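Local coordinates for protein endoglycosidase (PDB 6Q64) that probably hydrolyses O-glycosidic bonds as a family 18 glycoside hydrolase that takes part in the breakdown of complex N-glycans, at residues 77-85 with 110-118; 86-95 with 335-345. The protein carries 1 engineered substitution. All blocks are in the same frame, centred on the assembly; numbering follows the deposited sequence.

Contact 1. Residues 77-85 with 110-118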
# COMPACT_ATOMS: atom_id res chain seq x y z
N PHE A 77 -8.02 0.62 1.16
CA PHE A 77 -9.41 0.21 0.83
C PHE A 77 -10.16 -0.30 2.06
O PHE A 77 -9.90 -1.43 2.57
CB PHE A 77 -9.35 -0.89 -0.23
CG PHE A 77 -10.66 -1.19 -0.91
CD1 PHE A 77 -11.46 -0.18 -1.42
CD2 PHE A 77 -11.09 -2.50 -1.07
CE1 PHE A 77 -12.65 -0.47 -2.07
CE2 PHE A 77 -12.28 -2.78 -1.73
CZ PHE A 77 -13.06 -1.77 -2.21
N GLY A 78 -11.11 0.51 2.53
CA GLY A 78 -12.02 0.14 3.64
C GLY A 78 -13.37 -0.35 3.15
O GLY A 78 -13.74 0.01 2.02
N ASN A 79 -14.08 -1.14 3.98
CA ASN A 79 -15.44 -1.70 3.77
C ASN A 79 -15.39 -2.67 2.59
O ASN A 79 -16.26 -2.58 1.69
CB ASN A 79 -16.52 -0.64 3.50
CG ASN A 79 -16.54 0.52 4.49
OD1 ASN A 79 -15.88 1.55 4.30
ND2 ASN A 79 -17.34 0.36 5.54
N TRP A 80 -14.38 -3.54 2.56
CA TRP A 80 -14.24 -4.51 1.44
C TRP A 80 -15.12 -5.74 1.69
O TRP A 80 -14.74 -6.56 2.55
CB TRP A 80 -12.78 -4.89 1.24
CG TRP A 80 -12.66 -6.02 0.27
CD1 TRP A 80 -13.29 -6.12 -0.94
CD2 TRP A 80 -11.92 -7.24 0.44
NE1 TRP A 80 -12.96 -7.30 -1.55
CE2 TRP A 80 -12.11 -8.00 -0.74
CE3 TRP A 80 -11.09 -7.75 1.45
CZ2 TRP A 80 -11.50 -9.24 -0.93
CZ3 TRP A 80 -10.48 -8.97 1.25
CH2 TRP A 80 -10.69 -9.70 0.08
N THR A 81 -16.22 -5.90 0.95
CA THR A 81 -17.21 -6.99 1.16
C THR A 81 -17.36 -7.89 -0.07
O THR A 81 -17.61 -9.09 0.14
CB THR A 81 -18.59 -6.45 1.58
OG1 THR A 81 -19.30 -6.02 0.42
CG2 THR A 81 -18.50 -5.36 2.63
N GLY A 82 -17.26 -7.36 -1.28
CA GLY A 82 -17.53 -8.12 -2.52
C GLY A 82 -18.97 -8.62 -2.61
O GLY A 82 -19.17 -9.67 -3.25
N LYS A 83 -19.95 -7.88 -2.05
CA LYS A 83 -21.29 -8.42 -1.70
C LYS A 83 -22.31 -8.12 -2.80
O LYS A 83 -23.34 -8.83 -2.86
CB LYS A 83 -21.80 -7.90 -0.36
CG LYS A 83 -21.21 -8.58 0.87
CD LYS A 83 -21.21 -10.09 0.83
CE LYS A 83 -22.59 -10.66 1.05
NZ LYS A 83 -22.77 -11.08 2.46
N GLY A 84 -22.06 -7.12 -3.63
CA GLY A 84 -22.81 -6.98 -4.89
C GLY A 84 -23.86 -5.92 -4.77
O GLY A 84 -24.33 -5.68 -3.65
N ASN A 85 -24.23 -5.36 -5.92
CA ASN A 85 -25.13 -4.18 -6.06
C ASN A 85 -24.20 -2.97 -6.04
O ASN A 85 -24.16 -2.32 -7.08
CB ASN A 85 -26.30 -4.14 -5.05
CG ASN A 85 -27.46 -5.08 -5.37
OD1 ASN A 85 -28.59 -4.63 -5.59
ND2 ASN A 85 -27.24 -6.38 -5.37
N LEU A 110 -12.33 -14.41 5.80
CA LEU A 110 -12.88 -13.86 4.53
C LEU A 110 -14.10 -14.68 4.05
O LEU A 110 -14.07 -15.93 4.14
CB LEU A 110 -11.80 -13.87 3.43
CG LEU A 110 -10.58 -12.95 3.63
CD1 LEU A 110 -9.75 -12.90 2.35
CD2 LEU A 110 -10.95 -11.54 4.06
N SER A 111 -15.12 -14.00 3.51
CA SER A 111 -16.29 -14.60 2.82
C SER A 111 -15.86 -15.22 1.48
O SER A 111 -14.85 -14.78 0.92
CB SER A 111 -17.42 -13.60 2.63
OG SER A 111 -17.12 -12.61 1.65
N ASP A 112 -16.63 -16.19 1.00
CA ASP A 112 -16.47 -16.84 -0.34
C ASP A 112 -16.50 -15.77 -1.46
O ASP A 112 -15.84 -15.97 -2.54
CB ASP A 112 -17.57 -17.89 -0.54
CG ASP A 112 -17.51 -19.07 0.42
OD1 ASP A 112 -16.47 -19.22 1.14
OD2 ASP A 112 -18.51 -19.83 0.43
N GLU A 113 -17.28 -14.70 -1.21
CA GLU A 113 -17.50 -13.55 -2.14
C GLU A 113 -16.27 -12.60 -2.09
O GLU A 113 -15.95 -11.98 -3.12
CB GLU A 113 -18.82 -12.81 -1.81
CG GLU A 113 -20.06 -13.69 -1.75
CD GLU A 113 -20.43 -14.27 -0.39
OE1 GLU A 113 -20.70 -15.49 -0.32
OE2 GLU A 113 -20.45 -13.51 0.61
N GLN A 114 -15.63 -12.47 -0.93
CA GLN A 114 -14.30 -11.82 -0.79
C GLN A 114 -13.27 -12.66 -1.55
O GLN A 114 -12.55 -12.09 -2.39
CB GLN A 114 -13.90 -11.68 0.68
CG GLN A 114 -14.23 -10.31 1.26
CD GLN A 114 -14.35 -10.32 2.77
OE1 GLN A 114 -14.44 -11.37 3.41
NE2 GLN A 114 -14.36 -9.12 3.34
N LYS A 115 -13.19 -13.96 -1.27
CA LYS A 115 -12.19 -14.85 -1.91
C LYS A 115 -12.26 -14.70 -3.44
O LYS A 115 -11.16 -14.65 -4.06
CB LYS A 115 -12.36 -16.29 -1.43
CG LYS A 115 -12.00 -16.50 0.04
CD LYS A 115 -12.05 -17.96 0.48
CE LYS A 115 -12.74 -18.15 1.81
NZ LYS A 115 -12.65 -19.55 2.24
N ALA A 116 -13.48 -14.58 -4.02
CA ALA A 116 -13.76 -14.59 -5.48
C ALA A 116 -13.40 -13.25 -6.15
O ALA A 116 -12.94 -13.28 -7.31
CB ALA A 116 -15.20 -14.91 -5.74
N ASP A 117 -13.74 -12.15 -5.47
CA ASP A 117 -13.42 -10.75 -5.84
C ASP A 117 -11.90 -10.68 -6.02
O ASP A 117 -11.42 -10.38 -7.12
CB ASP A 117 -13.91 -9.77 -4.76
CG ASP A 117 -13.79 -8.28 -5.15
OD1 ASP A 117 -13.65 -8.01 -6.37
OD2 ASP A 117 -13.82 -7.39 -4.24
N LEU A 118 -11.18 -11.03 -4.95
CA LEU A 118 -9.71 -11.12 -4.91
C LEU A 118 -9.19 -11.99 -6.05
O LEU A 118 -8.22 -11.57 -6.70
CB LEU A 118 -9.31 -11.68 -3.54
CG LEU A 118 -7.80 -11.84 -3.34
CD1 LEU A 118 -7.13 -10.49 -3.36
CD2 LEU A 118 -7.49 -12.58 -2.05
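Trp80 lies against the first two turns of helix 112-123, where Gln114 meets both its ring and its backbone. Followed outward, Gln114 starts with CB at 3.8 Å from Trp80 CH2, near the CZ2-CH2 rim of the indole. CG comes next and makes a CH-pi contact, 3.6 Å from the centroid of the six-membered ring of Trp80 and only 9° off its normal. Beyond CG the chain runs on extended past the ring, and the amide divides its work. NE2 donates to Trp80 O at 2.7 Å, with that oxygen close to the amide plane, while OE1 accepts from Ser111 N at 2.7 Å. With both ends of the amide engaged, its rotation is fixed. A glutamine suits this place because it offers a greasy stem for the ring and a donor and an acceptor at its tip.

Trp80 can be held twice because its CG stands opposite the backbone N (chi1 171°), which brings the indole to the side of its own carbonyl. At the ring edge NE1 donates to Asp117 OD2 at 2.8 Å, meeting the anti side of the carboxylate; this oxygen is shared with Leu91 N. Leu110 CD2 approaches Trp80 CZ3 obliquely at 3.8 Å. Gly82 passes the helix so closely that a CB would run into Glu113 O, and its positive phi also favours glycine. Farther out, NZ of the exposed Lys83 and Glu113 OE2 form a long salt bridge.

Ser111 OG accepts from Gln114 N at 3.0 Å and so completes, with the bond from Ser111 N to Gln114 OE1, a capping box. The capped helix start, through Gln114, joins the loop after strand 72-76 of the TIM barrel to the helix that follows strand 100-102.

Contact 2. Residues 86-95 with 335-345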
# COMPACT_ATOMS: atom_id res chain seq x y z
N ASN A 86 -23.42 -2.75 -4.96
CA ASN A 86 -22.51 -1.56 -4.87
C ASN A 86 -21.05 -1.88 -5.27
O ASN A 86 -20.33 -2.56 -4.53
CB ASN A 86 -22.57 -0.86 -3.51
CG ASN A 86 -21.99 0.55 -3.59
OD1 ASN A 86 -21.57 1.00 -4.66
ND2 ASN A 86 -21.94 1.25 -2.47
N ALA A 87 -20.60 -1.30 -6.40
CA ALA A 87 -19.23 -1.40 -6.96
C ALA A 87 -18.17 -1.00 -5.92
O ALA A 87 -17.12 -1.63 -5.90
CB ALA A 87 -19.08 -0.56 -8.23
N GLN A 88 -18.48 -0.00 -5.08
CA GLN A 88 -17.61 0.53 -3.99
C GLN A 88 -17.07 -0.57 -3.05
O GLN A 88 -16.11 -0.26 -2.31
CB GLN A 88 -18.42 1.58 -3.23
CG GLN A 88 -17.73 2.19 -2.02
CD GLN A 88 -18.59 3.27 -1.40
OE1 GLN A 88 -19.76 3.03 -1.08
NE2 GLN A 88 -18.04 4.47 -1.29
N ASN A 89 -17.64 -1.78 -3.02
CA ASN A 89 -17.28 -2.81 -2.00
C ASN A 89 -16.43 -3.93 -2.65
O ASN A 89 -16.20 -5.01 -2.02
CB ASN A 89 -18.54 -3.36 -1.31
CG ASN A 89 -19.42 -2.30 -0.68
OD1 ASN A 89 -20.45 -1.94 -1.25
ND2 ASN A 89 -19.07 -1.82 0.51
N TYR A 90 -15.97 -3.68 -3.87
CA TYR A 90 -15.32 -4.68 -4.75
C TYR A 90 -13.91 -4.25 -5.17
O TYR A 90 -13.74 -3.14 -5.81
CB TYR A 90 -16.15 -4.80 -6.03
CG TYR A 90 -17.36 -5.70 -5.94
CD1 TYR A 90 -18.58 -5.21 -5.49
CD2 TYR A 90 -17.29 -7.01 -6.37
CE1 TYR A 90 -19.69 -6.03 -5.43
CE2 TYR A 90 -18.40 -7.84 -6.34
CZ TYR A 90 -19.60 -7.35 -5.85
OH TYR A 90 -20.68 -8.20 -5.80
N LEU A 91 -12.90 -5.08 -4.91
CA LEU A 91 -11.54 -4.82 -5.45
C LEU A 91 -11.61 -4.79 -6.98
O LEU A 91 -10.98 -3.88 -7.59
CB LEU A 91 -10.56 -5.92 -5.02
CG LEU A 91 -10.27 -6.01 -3.52
CD1 LEU A 91 -9.44 -7.25 -3.25
CD2 LEU A 91 -9.57 -4.76 -3.01
N LYS A 92 -12.39 -5.71 -7.57
CA LYS A 92 -12.38 -5.98 -9.04
C LYS A 92 -13.02 -4.81 -9.80
O LYS A 92 -12.84 -4.72 -11.03
CB LYS A 92 -13.02 -7.33 -9.36
CG LYS A 92 -14.53 -7.45 -9.13
CD LYS A 92 -15.15 -8.61 -9.90
CE LYS A 92 -16.57 -8.91 -9.46
NZ LYS A 92 -17.00 -10.29 -9.81
N MSE A 93 -13.71 -3.92 -9.07
CA MSE A 93 -14.39 -2.78 -9.68
C MSE A 93 -13.61 -1.49 -9.49
O MSE A 93 -14.08 -0.41 -9.84
CB MSE A 93 -15.81 -2.60 -9.09
CG MSE A 93 -16.83 -3.70 -9.45
SE MSE A 93 -16.81 -4.23 -11.34
CE MSE A 93 -15.96 -5.95 -11.69
N LEU A 94 -12.42 -1.58 -8.89
CA LEU A 94 -11.59 -0.41 -8.72
C LEU A 94 -11.15 0.07 -10.09
O LEU A 94 -11.06 -0.72 -11.01
CB LEU A 94 -10.36 -0.80 -7.91
CG LEU A 94 -10.57 -1.00 -6.42
CD1 LEU A 94 -9.35 -1.67 -5.79
CD2 LEU A 94 -10.86 0.35 -5.78
N PRO A 95 -10.76 1.34 -10.24
CA PRO A 95 -10.13 1.80 -11.47
C PRO A 95 -9.02 0.84 -11.92
O PRO A 95 -8.28 0.34 -11.09
CB PRO A 95 -9.56 3.15 -11.07
CG PRO A 95 -10.48 3.62 -9.94
CD PRO A 95 -10.85 2.37 -9.19
N MSE A 335 -9.68 5.21 0.15
CA MSE A 335 -9.77 5.47 -1.28
C MSE A 335 -11.22 5.45 -1.76
O MSE A 335 -11.57 6.20 -2.67
CB MSE A 335 -8.93 4.46 -2.07
CG MSE A 335 -8.94 3.08 -1.52
SE MSE A 335 -7.99 1.83 -2.68
CE MSE A 335 -7.50 2.66 -4.36
N GLU A 336 -12.05 4.60 -1.12
CA GLU A 336 -13.43 4.38 -1.52
C GLU A 336 -14.33 5.62 -1.31
O GLU A 336 -15.37 5.66 -1.94
CB GLU A 336 -14.03 3.16 -0.81
CG GLU A 336 -14.27 3.36 0.67
CD GLU A 336 -13.12 2.98 1.60
OE1 GLU A 336 -13.38 2.79 2.84
OE2 GLU A 336 -11.97 2.89 1.10
N TYR A 337 -13.92 6.61 -0.51
CA TYR A 337 -14.69 7.87 -0.31
C TYR A 337 -14.66 8.74 -1.57
O TYR A 337 -15.32 9.78 -1.57
CB TYR A 337 -14.15 8.66 0.89
CG TYR A 337 -14.52 8.08 2.24
CD1 TYR A 337 -14.30 6.75 2.53
CD2 TYR A 337 -15.08 8.87 3.24
CE1 TYR A 337 -14.59 6.21 3.77
CE2 TYR A 337 -15.40 8.34 4.49
CZ TYR A 337 -15.14 7.01 4.75
OH TYR A 337 -15.42 6.44 5.96
N ASP A 338 -13.92 8.31 -2.60
CA ASP A 338 -13.77 8.99 -3.92
C ASP A 338 -14.86 8.47 -4.86
O ASP A 338 -15.09 9.09 -5.94
CB ASP A 338 -12.38 8.67 -4.49
CG ASP A 338 -11.84 9.53 -5.63
OD1 ASP A 338 -12.45 10.59 -5.97
OD2 ASP A 338 -10.79 9.12 -6.16
N TYR A 339 -15.44 7.33 -4.51
CA TYR A 339 -16.53 6.68 -5.28
C TYR A 339 -17.74 7.60 -5.36
O TYR A 339 -18.23 7.84 -6.45
CB TYR A 339 -16.86 5.30 -4.71
CG TYR A 339 -17.80 4.55 -5.61
CD1 TYR A 339 -19.18 4.73 -5.49
CD2 TYR A 339 -17.32 3.74 -6.62
CE1 TYR A 339 -20.06 4.08 -6.34
CE2 TYR A 339 -18.19 3.09 -7.48
CZ TYR A 339 -19.56 3.26 -7.34
OH TYR A 339 -20.41 2.62 -8.19
N PRO A 340 -18.31 8.15 -4.27
CA PRO A 340 -19.49 9.00 -4.41
C PRO A 340 -19.22 10.22 -5.30
O PRO A 340 -20.12 10.97 -5.51
CB PRO A 340 -19.85 9.46 -2.99
CG PRO A 340 -19.10 8.52 -2.05
CD PRO A 340 -18.01 7.85 -2.87
N ASN A 341 -18.01 10.41 -5.78
CA ASN A 341 -17.67 11.61 -6.60
C ASN A 341 -18.28 11.47 -8.00
O ASN A 341 -18.67 10.36 -8.39
CB ASN A 341 -16.16 11.86 -6.71
CG ASN A 341 -15.58 12.73 -5.62
OD1 ASN A 341 -16.08 13.83 -5.42
ND2 ASN A 341 -14.53 12.27 -4.94
N ASP A 342 -18.23 12.55 -8.78
CA ASP A 342 -18.65 12.59 -10.19
C ASP A 342 -17.46 13.05 -11.01
O ASP A 342 -17.09 14.24 -10.98
CB ASP A 342 -19.90 13.46 -10.37
CG ASP A 342 -20.24 13.76 -11.83
OD1 ASP A 342 -19.77 13.00 -12.74
OD2 ASP A 342 -20.92 14.78 -12.05
N PRO A 343 -16.87 12.13 -11.80
CA PRO A 343 -17.24 10.71 -11.79
C PRO A 343 -16.79 9.96 -10.56
O PRO A 343 -15.94 10.46 -9.86
CB PRO A 343 -16.40 10.07 -12.89
CG PRO A 343 -15.29 11.06 -13.17
CD PRO A 343 -15.84 12.42 -12.81
N PRO A 344 -17.22 8.70 -10.35
CA PRO A 344 -16.69 7.89 -9.25
C PRO A 344 -15.19 7.65 -9.46
O PRO A 344 -14.81 7.37 -10.61
CB PRO A 344 -17.48 6.57 -9.30
CG PRO A 344 -18.08 6.52 -10.68
CD PRO A 344 -18.21 7.96 -11.14
N TYR A 345 -14.42 7.74 -8.36
CA TYR A 345 -12.93 7.69 -8.27
C TYR A 345 -12.31 8.84 -9.09
O TYR A 345 -11.24 8.71 -9.74
CB TYR A 345 -12.39 6.30 -8.64
CG TYR A 345 -12.44 5.31 -7.51
CD1 TYR A 345 -11.52 5.36 -6.47
CD2 TYR A 345 -13.42 4.34 -7.44
CE1 TYR A 345 -11.58 4.46 -5.41
CE2 TYR A 345 -13.49 3.43 -6.41
CZ TYR A 345 -12.56 3.49 -5.39
OH TYR A 345 -12.61 2.60 -4.36
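Pro95 sets CD over one face of the Tyr345 ring in the buried, tightly packed half of this contact, the two side chains crossing at about a right angle. That CD is 3.8 Å from the centroid of the Tyr345 ring, and Pro95 CG reaches Tyr345 CB at 3.5 Å. Leu94 adds a methyl at the far end of the ring, CD2 lying 3.6 Å from Tyr345 CZ, and the same methyl touches the selenomethionine Met335 through CE. A rigid proline and a branched leucine fit well against a broad aromatic surface.

Towards solvent the packing is looser and more polar. Gln88 CB lies over the Tyr339 ring, 4.0 Å from its centroid; with chi1 and chi2 both near 177° the chain then runs out straight and carries the amide to Glu336 O. There NE2 donates at 3.0 Å to Glu336 O, approaching above the carbonyl plane; Tyr339 N reaches the same oxygen from the other face, so two donors grip it. Glu336 CB touches Gln88 CG, while its carboxylate serves Gly78. Asn86 closes an Asx turn, its OD1 accepting from Gln88 N at 3.3 Å and lying near Tyr339 CE1, while Ala87 CB, small enough to fit, approaches Tyr339 OH at 3.4 Å. Pro344 CB covers the ring face opposite Gln88. With an alanine at Tyr339, Gln88 CB and Pro344 CB would probably face a gap, and the stem of Gln88 would be freer to turn.

A single hydrogen bond thus crosses between the segments, and the rest is van der Waals contact, largely apolar or CH-pi. The chemistry suggests that the loops after the first and last barrel strands, 72-76 and 329-333, are joined mainly by complementary shape, with Gln88 supplying the one directional tie.

How the contacts relate
Contacts 1 and 2 draw on consecutive pieces, 77-85 and 86-95, of the one loop between strands 72-76 and 100-102; the first piece meets helix 112-123 and the second the loop after strand 329-333. Their centres are 13 Å apart. They touch directly: Asp117 OD2 lies 2.6 Å from Leu91 N, and Gly82 N lies 2.7 Å from Asn89 O, both probable hydrogen bonds. Glu336 OE2 also accepts from Gly78 N, tying 335-345 back to 77-85. The loop thus bridges elements that follow the second and eighth strands of the barrel. In family 18 enzymes, loops after the strands surround the active site, but neither contact contains a residue known to be catalytic here.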